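Local atomic coordinates of 3-hexulose-6-phosphate synthase (Mycobacterium gastri, PDB entry 3AJX), a protein that is an enzyme of the TIM-barrel superfamily, an eight-stranded parallel beta/alpha barrel that binds a magnesium ion and pairs with a second copy of itself. Residues L10-E13 against A14-L18; L31-P34 against L35-E39; A135-D138 against E139-K142; D146-G149 against L150-A153. The protein carries 1 engineered substitution. All blocks are in the same frame, centred on the assembly; numbering follows the deposited sequence.

Interaction 1. Residues L10-E13 against A14-L18; sequences LSTE and AALEL
Ser11 and Ala14 meet in a classic N-cap, at the point where the chain turns from the first strand of the TIM barrel into helix 12-22. Capping comes first. Ser11 sits just before the helix, and its hydroxyl OG lies between the backbone N and the carbonyl carbon (chi1 74°). From there it accepts from Ala14 N at 3.0 Å, with an N-H...O angle of 156°. The same oxygen rests against Ala14 CB, 3.1 Å away, a snug approach. A second acceptor joins in at this end: Glu39 OE2, from helix 33-39, takes the N-H of Thr12.

The backbone ladder begins at once. Ala15 N reaches Ser11 O at 2.9 Å, Leu16 N reaches Thr12 O at 2.8 Å, and Glu17 N reaches Glu13 O at 3.0 Å, so the i to i+4 ladder is already regular by the second turn.

The apolar contact belongs to Thr12 and Leu16, one turn apart, whose side chains run alongside each other. They turn together to helix 42-50, where Thr12 meets Val43 and Ala46 and Leu16 meets Val47, while Ala15 faces Leu35 and Ile7. Thr12 uses its methyl, CG2, which lies 3.9 Å from Leu16 CD1. Leu16 CG also rests against the backbone of the threonine, 3.3 Å from Thr12 O.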
ATOM      1  N   LEU A  10     -15.836  -0.945  -0.448  1.00 13.24           N
ATOM      2  CA  LEU A  10     -15.384  -0.905   0.942  1.00 12.33           C
ATOM      3  C   LEU A  10     -15.916  -1.944   1.925  1.00 12.11           C
ATOM      4  O   LEU A  10     -15.595  -1.882   3.113  1.00 14.65           O
ATOM      5  CB  LEU A  10     -15.633   0.492   1.515  1.00 12.66           C
ATOM      6  CG  LEU A  10     -14.965   1.653   0.773  1.00 13.75           C
ATOM      7  CD1 LEU A  10     -15.338   2.964   1.450  1.00 15.26           C
ATOM      8  CD2 LEU A  10     -13.452   1.467   0.760  1.00 16.19           C
ATOM      9  N   SER A  11     -16.723  -2.892   1.461  1.00 12.01           N
ATOM     10  CA  SER A  11     -17.238  -3.910   2.372  1.00 11.58           C
ATOM     11  C   SER A  11     -17.281  -5.280   1.722  1.00 12.22           C
ATOM     12  O   SER A  11     -17.455  -5.399   0.508  1.00 13.56           O
ATOM     13  CB  SER A  11     -18.643  -3.540   2.869  1.00 14.46           C
ATOM     14  OG  SER A  11     -19.618  -3.719   1.857  1.00 14.91           O
ATOM     15  N   THR A  12     -17.117  -6.313   2.543  1.00 12.78           N
ATOM     16  CA  THR A  12     -17.147  -7.691   2.071  1.00 14.52           C
ATOM     17  C   THR A  12     -18.525  -8.002   1.495  1.00 15.29           C
ATOM     18  O   THR A  12     -18.652  -8.693   0.485  1.00 14.18           O
ATOM     19  CB  THR A  12     -16.848  -8.670   3.223  1.00 15.32           C
ATOM     20  OG1 THR A  12     -15.528  -8.425   3.724  1.00 15.64           O
ATOM     21  CG2 THR A  12     -16.949 -10.111   2.741  1.00 15.91           C
ATOM     22  N   GLU A  13     -19.559  -7.486   2.147  1.00 16.89           N
ATOM     23  CA  GLU A  13     -20.926  -7.700   1.690  1.00 16.99           C
ATOM     24  C   GLU A  13     -21.086  -7.174   0.264  1.00 15.38           C
ATOM     25  O   GLU A  13     -21.599  -7.868  -0.612  1.00 15.25           O
ATOM     26  CB  GLU A  13     -21.908  -6.983   2.620  1.00 19.94           C
ATOM     27  CG  GLU A  13     -21.958  -7.524   4.047  1.00 25.38           C
ATOM     28  CD  GLU A  13     -20.619  -7.464   4.768  1.00 27.54           C
ATOM     29  OE1 GLU A  13     -19.984  -6.387   4.778  1.00 24.82           O
ATOM     30  OE2 GLU A  13     -20.206  -8.499   5.335  1.00 31.10           O
ATOM     31  N   ALA A  14     -20.633  -5.944   0.038  1.00 14.47           N
ATOM     32  CA  ALA A  14     -20.726  -5.319  -1.280  1.00 14.05           C
ATOM     33  C   ALA A  14     -19.899  -6.074  -2.315  1.00 14.24           C
ATOM     34  O   ALA A  14     -20.332  -6.256  -3.455  1.00 13.64           O
ATOM     35  CB  ALA A  14     -20.261  -3.868  -1.202  1.00 14.92           C
ATOM     36  N   ALA A  15     -18.707  -6.504  -1.914  1.00 13.48           N
ATOM     37  CA  ALA A  15     -17.817  -7.235  -2.809  1.00 12.01           C
ATOM     38  C   ALA A  15     -18.432  -8.566  -3.231  1.00 12.55           C
ATOM     39  O   ALA A  15     -18.387  -8.932  -4.404  1.00 12.53           O
ATOM     40  CB  ALA A  15     -16.465  -7.464  -2.131  1.00 12.48           C
ATOM     41  N   LEU A  16     -19.005  -9.287  -2.273  1.00 12.71           N
ATOM     42  CA  LEU A  16     -19.632 -10.573  -2.563  1.00 13.63           C
ATOM     43  C   LEU A  16     -20.846 -10.412  -3.474  1.00 14.26           C
ATOM     44  O   LEU A  16     -21.047 -11.200  -4.399  1.00 13.40           O
ATOM     45  CB  LEU A  16     -20.056 -11.257  -1.266  1.00 13.75           C
ATOM     46  CG  LEU A  16     -18.948 -11.865  -0.407  1.00 15.77           C
ATOM     47  CD1 LEU A  16     -19.546 -12.383   0.891  1.00 16.50           C
ATOM     48  CD2 LEU A  16     -18.264 -12.992  -1.169  1.00 14.42           C
ATOM     49  N   GLU A  17     -21.661  -9.395  -3.210  1.00 15.26           N
ATOM     50  CA  GLU A  17     -22.840  -9.165  -4.032  1.00 17.03           C
ATOM     51  C   GLU A  17     -22.433  -8.846  -5.465  1.00 17.07           C
ATOM     52  O   GLU A  17     -23.025  -9.362  -6.411  1.00 16.30           O
ATOM     53  CB  GLU A  17     -23.682  -8.022  -3.456  1.00 19.43           C
ATOM     54  CG  GLU A  17     -24.864  -7.636  -4.339  1.00 26.05           C
ATOM     55  CD  GLU A  17     -25.822  -6.678  -3.656  1.00 30.50           C
ATOM     56  OE1 GLU A  17     -26.734  -6.161  -4.339  1.00 33.08           O
ATOM     57  OE2 GLU A  17     -25.668  -6.449  -2.437  1.00 32.53           O
ATOM     58  N   LEU A  18     -21.416  -8.002  -5.625  1.00 14.48           N
ATOM     59  CA  LEU A  18     -20.950  -7.637  -6.958  1.00 14.64           C
ATOM     60  C   LEU A  18     -20.351  -8.839  -7.671  1.00 14.53           C
ATOM     61  O   LEU A  18     -20.658  -9.095  -8.834  1.00 14.16           O
ATOM     62  CB  LEU A  18     -19.902  -6.521  -6.880  1.00 13.44           C
ATOM     63  CG  LEU A  18     -19.362  -6.061  -8.237  1.00 13.38           C
ATOM     64  CD1 LEU A  18     -20.509  -5.544  -9.094  1.00 13.21           C
ATOM     65  CD2 LEU A  18     -18.316  -4.977  -8.045  1.00 12.80           C
TER

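Interaction 2. Residues L31-P34 against L35-E39; sequences LGTP and LIKAE. Engineered in segment 35-39: Lys37 (natural residue Glu).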
ATOM      1  N   LEU A  31      -9.787  -7.928  -5.656  1.00  9.62           N
ATOM      2  CA  LEU A  31     -10.229  -7.300  -4.416  1.00 10.98           C
ATOM      3  C   LEU A  31      -9.319  -6.076  -4.341  1.00 10.20           C
ATOM      4  O   LEU A  31      -8.106  -6.203  -4.160  1.00  9.57           O
ATOM      5  CB  LEU A  31      -9.991  -8.213  -3.207  1.00 13.43           C
ATOM      6  CG  LEU A  31     -10.771  -9.531  -3.096  1.00 16.70           C
ATOM      7  CD1 LEU A  31     -12.259  -9.259  -3.273  1.00 17.83           C
ATOM      8  CD2 LEU A  31     -10.289 -10.509  -4.144  1.00 19.27           C
ATOM      9  N   GLY A  32      -9.910  -4.900  -4.501  1.00 10.13           N
ATOM     10  CA  GLY A  32      -9.141  -3.670  -4.495  1.00  9.69           C
ATOM     11  C   GLY A  32      -8.384  -3.353  -3.224  1.00 10.15           C
ATOM     12  O   GLY A  32      -8.678  -3.879  -2.152  1.00  9.86           O
ATOM     13  N   THR A  33      -7.403  -2.470  -3.354  1.00 10.38           N
ATOM     14  CA  THR A  33      -6.586  -2.070  -2.221  1.00 10.35           C
ATOM     15  C   THR A  33      -7.422  -1.469  -1.088  1.00 11.44           C
ATOM     16  O   THR A  33      -7.240  -1.823   0.075  1.00 11.74           O
ATOM     17  CB  THR A  33      -5.500  -1.079  -2.667  1.00 11.33           C
ATOM     18  OG1 THR A  33      -4.792  -1.631  -3.786  1.00 10.53           O
ATOM     19  CG2 THR A  33      -4.516  -0.827  -1.538  1.00 11.30           C
ATOM     20  N   PRO A  34      -8.354  -0.550  -1.405  1.00 12.20           N
ATOM     21  CA  PRO A  34      -9.159   0.025  -0.321  1.00 13.18           C
ATOM     22  C   PRO A  34     -10.036  -1.025   0.366  1.00 10.65           C
ATOM     23  O   PRO A  34     -10.298  -0.940   1.564  1.00 12.25           O
ATOM     24  CB  PRO A  34      -9.975   1.108  -1.031  1.00 14.72           C
ATOM     25  CG  PRO A  34     -10.112   0.570  -2.423  1.00 16.83           C
ATOM     26  CD  PRO A  34      -8.733   0.027  -2.708  1.00 13.98           C
ATOM     27  N   LEU A  35     -10.481  -2.018  -0.399  1.00 11.29           N
ATOM     28  CA  LEU A  35     -11.317  -3.089   0.141  1.00 10.32           C
ATOM     29  C   LEU A  35     -10.539  -3.942   1.139  1.00 11.51           C
ATOM     30  O   LEU A  35     -11.049  -4.304   2.205  1.00 10.94           O
ATOM     31  CB  LEU A  35     -11.834  -3.974  -0.996  1.00  9.99           C
ATOM     32  CG  LEU A  35     -12.708  -5.172  -0.607  1.00  8.17           C
ATOM     33  CD1 LEU A  35     -13.924  -4.688   0.175  1.00  9.44           C
ATOM     34  CD2 LEU A  35     -13.154  -5.919  -1.860  1.00  9.20           C
ATOM     35  N   ILE A  36      -9.303  -4.270   0.788  1.00 10.32           N
ATOM     36  CA  ILE A  36      -8.459  -5.065   1.667  1.00  9.47           C
ATOM     37  C   ILE A  36      -8.117  -4.273   2.929  1.00  9.30           C
ATOM     38  O   ILE A  36      -8.142  -4.811   4.029  1.00  9.11           O
ATOM     39  CB  ILE A  36      -7.168  -5.496   0.944  1.00  9.49           C
ATOM     40  CG1 ILE A  36      -7.522  -6.489  -0.172  1.00  9.39           C
ATOM     41  CG2 ILE A  36      -6.182  -6.115   1.940  1.00  9.91           C
ATOM     42  CD1 ILE A  36      -6.358  -6.877  -1.050  1.00 10.59           C
ATOM     43  N   LYS A  37      -7.811  -2.990   2.781  1.00  9.69           N
ATOM     44  CA  LYS A  37      -7.478  -2.187   3.953  1.00  9.83           C
ATOM     45  C   LYS A  37      -8.705  -1.983   4.836  1.00 11.24           C
ATOM     46  O   LYS A  37      -8.591  -1.802   6.048  1.00 12.27           O
ATOM     47  CB  LYS A  37      -6.898  -0.834   3.526  1.00  9.68           C
ATOM     48  CG  LYS A  37      -5.540  -0.960   2.853  1.00  8.90           C
ATOM     49  CD  LYS A  37      -4.971   0.380   2.420  1.00 10.04           C
ATOM     50  CE  LYS A  37      -3.648   0.171   1.697  1.00 11.09           C
ATOM     51  NZ  LYS A  37      -3.068   1.433   1.166  1.00 12.21           N
ATOM     52  N   ALA A  38      -9.883  -2.040   4.227  1.00 11.16           N
ATOM     53  CA  ALA A  38     -11.120  -1.851   4.967  1.00 12.23           C
ATOM     54  C   ALA A  38     -11.519  -3.078   5.777  1.00 11.66           C
ATOM     55  O   ALA A  38     -11.831  -2.973   6.968  1.00 12.07           O
ATOM     56  CB  ALA A  38     -12.246  -1.484   4.001  1.00 12.04           C
ATOM     57  N   GLU A  39     -11.485  -4.239   5.128  1.00 12.24           N
ATOM     58  CA  GLU A  39     -11.903  -5.500   5.742  1.00 11.69           C
ATOM     59  C   GLU A  39     -10.809  -6.461   6.193  1.00 12.09           C
ATOM     60  O   GLU A  39     -11.064  -7.351   7.006  1.00 12.12           O
ATOM     61  CB  GLU A  39     -12.822  -6.242   4.765  1.00 11.80           C
ATOM     62  CG  GLU A  39     -14.070  -5.470   4.386  1.00 13.57           C
ATOM     63  CD  GLU A  39     -15.187  -5.630   5.401  1.00 15.55           C
ATOM     64  OE1 GLU A  39     -14.886  -5.828   6.599  1.00 18.32           O
ATOM     65  OE2 GLU A  39     -16.364  -5.544   5.001  1.00 15.82           O
TER
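Leu35 leans back on Leu31 where the second strand of the TIM barrel, 28-31, ends and helix 33-39 begins, with Gly32 as the N-cap residue. Leu35 has CG anti to its own N (chi1 179°), which sends CD2 to within 3.7 Å of Leu31 CD1; the two side chains cross obliquely. Val43 of helix 42-50 closes over both leucines.

Ile36 follows. Its N donates to Gly32 O at 3.0 Å, and its CD1, at the end of an extended branch, lies 3.6 Å from Leu31 O. Beyond it are Ala58 and Met60 of strand 55-62.

Lys37 is an engineered residue, glutamate in the natural sequence. Its extended chain lies alongside Thr33, and CE presses on Thr33 CG2 at 3.5 Å, closer than ordinary carbon contact. The ammonium goes on to Met60 O and a salt bridge with Glu69, both of the second subunit. Thr33 OG1, the other branch, is bonded to the carbonyl of Asp59, a magnesium ligand, and to Lys61 NZ.

Ala38 ends the walk: its N donates to Pro34 O at 2.9 Å through a bent bond (132°), and its CB lies 3.2 Å from that same oxygen.

Interaction 3. Residues A135-D138 against E139-K142; sequences AGLD and EQAK. With SO4 (sulfate ion), chain G.
Gln140 reaches back along the first turn of helix 137-140 to Ala135, the residue just ahead of the N-cap glycine, Gly136. Its CB lies 3.4 Å from Gly136 O, the carbonyl that accepts from the glutamine's own backbone N. CG is set beside that N (chi1 -72°) and comes closer still, 3.1 Å from Gly136 O. From there the chain runs straight, carrying CD past the carbonyls of Gly136 and Ala135. At the tip NE2 donates twice: to Ala135 O at 2.8 Å, with the carbonyl oxygen 17° out of the amide plane, and to O2 of a sulfate ion at 3.0 Å. These two bonds fix which end of the amide is nitrogen. OE1 stays on the far side of CD from Ala135 O. Leu137 CD2 flanks the amide, 3.9 Å from NE2. The sulfate, probably from the crystallisation liquor, is also held by the backbone N-H groups of Gly166, Gly186 and Gly187.

Glu139 points a different way. Its extended chain lays the carboxylate beside Ala135, and OE2 takes a hydrogen from a water, at 2.6 Å, that in turn accepts from Gly136 N.

This short helix follows strand 130-134 of the barrel. Phe145, in the loop leading on to helix 148-157, packs on Ala135, Glu139 and Gln140, while Asp138 faces the second subunit, bonding to Thr91 and Gly66 there.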
ATOM      1  N   ALA A 135      -3.078   3.177 -14.339  1.00 11.88           N
ATOM      2  CA  ALA A 135      -3.233   4.610 -14.114  1.00 11.75           C
ATOM      3  C   ALA A 135      -4.317   4.665 -13.040  1.00 11.02           C
ATOM      4  O   ALA A 135      -5.449   4.249 -13.272  1.00 11.92           O
ATOM      5  CB  ALA A 135      -3.704   5.315 -15.382  1.00 11.53           C
ATOM      6  N   GLY A 136      -3.959   5.144 -11.854  1.00 11.86           N
ATOM      7  CA  GLY A 136      -4.911   5.210 -10.760  1.00 12.54           C
ATOM      8  C   GLY A 136      -6.045   6.196 -10.963  1.00 12.06           C
ATOM      9  O   GLY A 136      -6.074   6.941 -11.942  1.00 12.30           O
ATOM     10  N   LEU A 137      -6.981   6.207 -10.021  1.00 13.08           N
ATOM     11  CA  LEU A 137      -8.125   7.106 -10.098  1.00 14.61           C
ATOM     12  C   LEU A 137      -7.714   8.575 -10.052  1.00 13.72           C
ATOM     13  O   LEU A 137      -8.299   9.407 -10.746  1.00 13.18           O
ATOM     14  CB  LEU A 137      -9.115   6.799  -8.971  1.00 16.89           C
ATOM     15  CG  LEU A 137      -9.726   5.393  -9.007  1.00 19.01           C
ATOM     16  CD1 LEU A 137     -10.669   5.211  -7.829  1.00 21.53           C
ATOM     17  CD2 LEU A 137     -10.475   5.183 -10.322  1.00 20.79           C
ATOM     18  N   ASP A 138      -6.710   8.908  -9.249  1.00 13.59           N
ATOM     19  CA  ASP A 138      -6.276  10.298  -9.179  1.00 14.16           C
ATOM     20  C   ASP A 138      -5.649  10.746 -10.493  1.00 14.47           C
ATOM     21  O   ASP A 138      -5.879  11.869 -10.946  1.00 14.61           O
ATOM     22  CB  ASP A 138      -5.294  10.503  -8.021  1.00 12.94           C
ATOM     23  CG  ASP A 138      -5.972  10.420  -6.665  1.00 14.23           C
ATOM     24  OD1 ASP A 138      -7.080  10.979  -6.526  1.00 16.01           O
ATOM     25  OD2 ASP A 138      -5.400   9.810  -5.740  1.00 12.77           O
ATOM     26  N   GLU A 139      -4.866   9.867 -11.113  1.00 13.87           N
ATOM     27  CA  GLU A 139      -4.224  10.196 -12.381  1.00 14.63           C
ATOM     28  C   GLU A 139      -5.264  10.321 -13.492  1.00 15.24           C
ATOM     29  O   GLU A 139      -5.170  11.199 -14.354  1.00 15.94           O
ATOM     30  CB  GLU A 139      -3.196   9.124 -12.754  1.00 15.10           C
ATOM     31  CG  GLU A 139      -2.569   9.338 -14.125  1.00 17.45           C
ATOM     32  CD  GLU A 139      -1.476   8.340 -14.444  1.00 19.77           C
ATOM     33  OE1 GLU A 139      -0.935   8.403 -15.569  1.00 18.42           O
ATOM     34  OE2 GLU A 139      -1.152   7.499 -13.576  1.00 17.64           O
ATOM     35  N   GLN A 140      -6.257   9.439 -13.464  1.00 14.44           N
ATOM     36  CA  GLN A 140      -7.318   9.441 -14.465  1.00 15.05           C
ATOM     37  C   GLN A 140      -8.116  10.738 -14.415  1.00 17.06           C
ATOM     38  O   GLN A 140      -8.620  11.205 -15.435  1.00 16.10           O
ATOM     39  CB  GLN A 140      -8.271   8.265 -14.235  1.00 14.89           C
ATOM     40  CG  GLN A 140      -7.700   6.900 -14.576  1.00 14.32           C
ATOM     41  CD  GLN A 140      -8.666   5.775 -14.248  1.00 15.99           C
ATOM     42  OE1 GLN A 140      -9.830   5.802 -14.652  1.00 18.70           O
ATOM     43  NE2 GLN A 140      -8.186   4.779 -13.514  1.00 15.21           N
ATOM     44  N   ALA A 141      -8.220  11.312 -13.221  1.00 17.43           N
ATOM     45  CA  ALA A 141      -8.973  12.542 -13.011  1.00 21.16           C
ATOM     46  C   ALA A 141      -8.301  13.782 -13.588  1.00 23.27           C
ATOM     47  O   ALA A 141      -8.953  14.809 -13.779  1.00 24.69           O
ATOM     48  CB  ALA A 141      -9.231  12.738 -11.521  1.00 20.33           C
ATOM     49  N   LYS A 142      -7.004  13.698 -13.858  1.00 25.29           N
ATOM     50  CA  LYS A 142      -6.287  14.839 -14.410  1.00 28.05           C
ATOM     51  C   LYS A 142      -6.767  15.142 -15.822  1.00 29.37           C
ATOM     52  O   LYS A 142      -6.925  14.240 -16.645  1.00 29.43           O
ATOM     53  CB  LYS A 142      -4.781  14.578 -14.422  1.00 28.65           C
ATOM     54  CG  LYS A 142      -4.157  14.495 -13.041  1.00 30.65           C
ATOM     55  CD  LYS A 142      -2.645  14.389 -13.124  1.00 32.63           C
ATOM     56  CE  LYS A 142      -2.022  14.431 -11.740  1.00 33.47           C
ATOM     57  NZ  LYS A 142      -0.534  14.449 -11.796  1.00 35.27           N
TER
HETATM   58  S   SO4 G6001     -10.793   1.381 -13.190  1.00 24.59           S
HETATM   59  O1  SO4 G6001     -11.833   2.216 -12.551  1.00 21.45           O
HETATM   60  O2  SO4 G6001      -9.564   2.170 -13.405  1.00 22.12           O
HETATM   61  O3  SO4 G6001     -11.291   0.895 -14.491  1.00 21.29           O
HETATM   62  O4  SO4 G6001     -10.495   0.230 -12.318  1.00 23.04           O
HETATM   63  O   HOH W   1      -1.680   6.667 -11.163  1.00 14.77           O

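Interaction 4. Residues D146-G149 against L150-A153; sequences DLNG and LLAA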
ATOM      1  N   ASP A 146      -4.769  10.262 -20.957  1.00 29.57           N
ATOM      2  CA  ASP A 146      -4.861   9.440 -22.155  1.00 28.91           C
ATOM      3  C   ASP A 146      -4.469   7.997 -21.860  1.00 27.22           C
ATOM      4  O   ASP A 146      -3.404   7.733 -21.305  1.00 27.61           O
ATOM      5  CB  ASP A 146      -3.950  10.009 -23.244  1.00 30.48           C
ATOM      6  CG  ASP A 146      -4.101   9.288 -24.565  1.00 31.68           C
ATOM      7  OD1 ASP A 146      -3.355   9.625 -25.509  1.00 34.92           O
ATOM      8  OD2 ASP A 146      -4.964   8.390 -24.662  1.00 32.30           O
ATOM      9  N   LEU A 147      -5.337   7.069 -22.242  1.00 25.56           N
ATOM     10  CA  LEU A 147      -5.101   5.647 -22.027  1.00 25.09           C
ATOM     11  C   LEU A 147      -4.022   5.098 -22.960  1.00 25.34           C
ATOM     12  O   LEU A 147      -3.406   4.069 -22.675  1.00 24.20           O
ATOM     13  CB  LEU A 147      -6.403   4.878 -22.247  1.00 25.11           C
ATOM     14  CG  LEU A 147      -6.379   3.367 -22.027  1.00 25.64           C
ATOM     15  CD1 LEU A 147      -6.141   3.069 -20.555  1.00 25.35           C
ATOM     16  CD2 LEU A 147      -7.696   2.767 -22.486  1.00 25.41           C
ATOM     17  N   ASN A 148      -3.786   5.789 -24.071  1.00 25.50           N
ATOM     18  CA  ASN A 148      -2.792   5.339 -25.040  1.00 25.59           C
ATOM     19  C   ASN A 148      -1.365   5.335 -24.500  1.00 24.38           C
ATOM     20  O   ASN A 148      -0.500   4.640 -25.032  1.00 24.68           O
ATOM     21  CB  ASN A 148      -2.872   6.189 -26.311  1.00 28.56           C
ATOM     22  CG  ASN A 148      -4.225   6.090 -26.990  1.00 31.31           C
ATOM     23  OD1 ASN A 148      -4.759   4.995 -27.184  1.00 32.71           O
ATOM     24  ND2 ASN A 148      -4.785   7.236 -27.365  1.00 33.30           N
ATOM     25  N   GLY A 149      -1.119   6.107 -23.447  1.00 20.53           N
ATOM     26  CA  GLY A 149       0.207   6.137 -22.858  1.00 19.12           C
ATOM     27  C   GLY A 149       0.509   4.786 -22.232  1.00 17.45           C
ATOM     28  O   GLY A 149       1.631   4.284 -22.312  1.00 16.49           O
ATOM     29  N   LEU A 150      -0.503   4.196 -21.603  1.00 15.56           N
ATOM     30  CA  LEU A 150      -0.354   2.890 -20.969  1.00 14.68           C
ATOM     31  C   LEU A 150      -0.211   1.806 -22.029  1.00 13.32           C
ATOM     32  O   LEU A 150       0.572   0.871 -21.870  1.00 13.50           O
ATOM     33  CB  LEU A 150      -1.572   2.580 -20.091  1.00 11.79           C
ATOM     34  CG  LEU A 150      -1.830   3.493 -18.892  1.00 12.45           C
ATOM     35  CD1 LEU A 150      -3.164   3.129 -18.257  1.00 11.85           C
ATOM     36  CD2 LEU A 150      -0.697   3.362 -17.879  1.00 13.59           C
ATOM     37  N   LEU A 151      -0.971   1.930 -23.113  1.00 14.24           N
ATOM     38  CA  LEU A 151      -0.916   0.945 -24.183  1.00 13.50           C
ATOM     39  C   LEU A 151       0.445   0.983 -24.871  1.00 12.42           C
ATOM     40  O   LEU A 151       1.007  -0.060 -25.206  1.00 12.88           O
ATOM     41  CB  LEU A 151      -2.033   1.196 -25.202  1.00 14.10           C
ATOM     42  CG  LEU A 151      -3.459   1.219 -24.636  1.00 14.49           C
ATOM     43  CD1 LEU A 151      -4.465   1.368 -25.766  1.00 17.24           C
ATOM     44  CD2 LEU A 151      -3.727  -0.056 -23.862  1.00 16.05           C
ATOM     45  N   ALA A 152       0.976   2.187 -25.072  1.00 12.01           N
ATOM     46  CA  ALA A 152       2.279   2.347 -25.707  1.00 13.37           C
ATOM     47  C   ALA A 152       3.356   1.710 -24.837  1.00 13.02           C
ATOM     48  O   ALA A 152       4.265   1.046 -25.338  1.00 14.09           O
ATOM     49  CB  ALA A 152       2.583   3.829 -25.918  1.00 14.27           C
ATOM     50  N   ALA A 153       3.249   1.912 -23.528  1.00 12.42           N
ATOM     51  CA  ALA A 153       4.219   1.351 -22.601  1.00 12.42           C
ATOM     52  C   ALA A 153       4.131  -0.169 -22.613  1.00 11.50           C
ATOM     53  O   ALA A 153       5.151  -0.852 -22.586  1.00 11.50           O
ATOM     54  CB  ALA A 153       3.972   1.884 -21.191  1.00 12.56           C
TER
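Leu147 packs against Leu150 and Leu151 in a local contact at the start of helix 148-157, the helix that returns the chain from strand 130-134 to strand 161-164 of the TIM barrel. Leu147 has CG anti to its backbone N (chi1 -178°), which brings the isobutyl group round toward the next turn. CD1 then meets Leu150 CD1 at 3.8 Å, the two side chains crossing at about a right angle. Leu151 lies farther along, its CG 4.5 Å from Leu147 CG. Asn148 adds a looser touch, its OD1 resting 3.9 Å from Leu151 CD1.

The turn is tied down ahead of these leucines. Asp146 OD2 accepts from Asn148 N at 2.9 Å in a nearly straight capping bond, and the N-H comes from above the carboxylate plane, 70° out of it. A weak bond from Asn148 ND2 to Asp146 OD1 uses the other oxygen. Helical bonding follows, with Ala152 N on Asn148 O at 2.9 Å and Ala153 N on Gly149 O at 3.1 Å.

Leu147 and Leu151 pack on Val163 of strand 161-164, Leu151 also touches Ala174 and Val175 of helix 172-177, and Leu150 packs on Lys116 of helix 116-125.

Overall arrangement
All four contacts are helix starts in one TIM barrel, met in chain order from interaction 1 to interaction 4. Interactions 1 and 2 follow the first and second strands, their centres about 10 Å apart, and touch where Leu10 O lies 3.5 Å from Ala38 CB. Interactions 3 and 4 both come between strands 130-134 and 161-164; their centres are about 13 Å apart, and Ala135 CB meets Leu150 CD1 at 3.7 Å. Interactions 1 and 4 lie on opposite sides of the chain's centre, about 31 Å between centres. Interactions 2 and 3, about 18 Å between centres, both bond to the second subunit, which interaction 1 reaches through Leu10, so helix starts near the magnesium site also build the dimer.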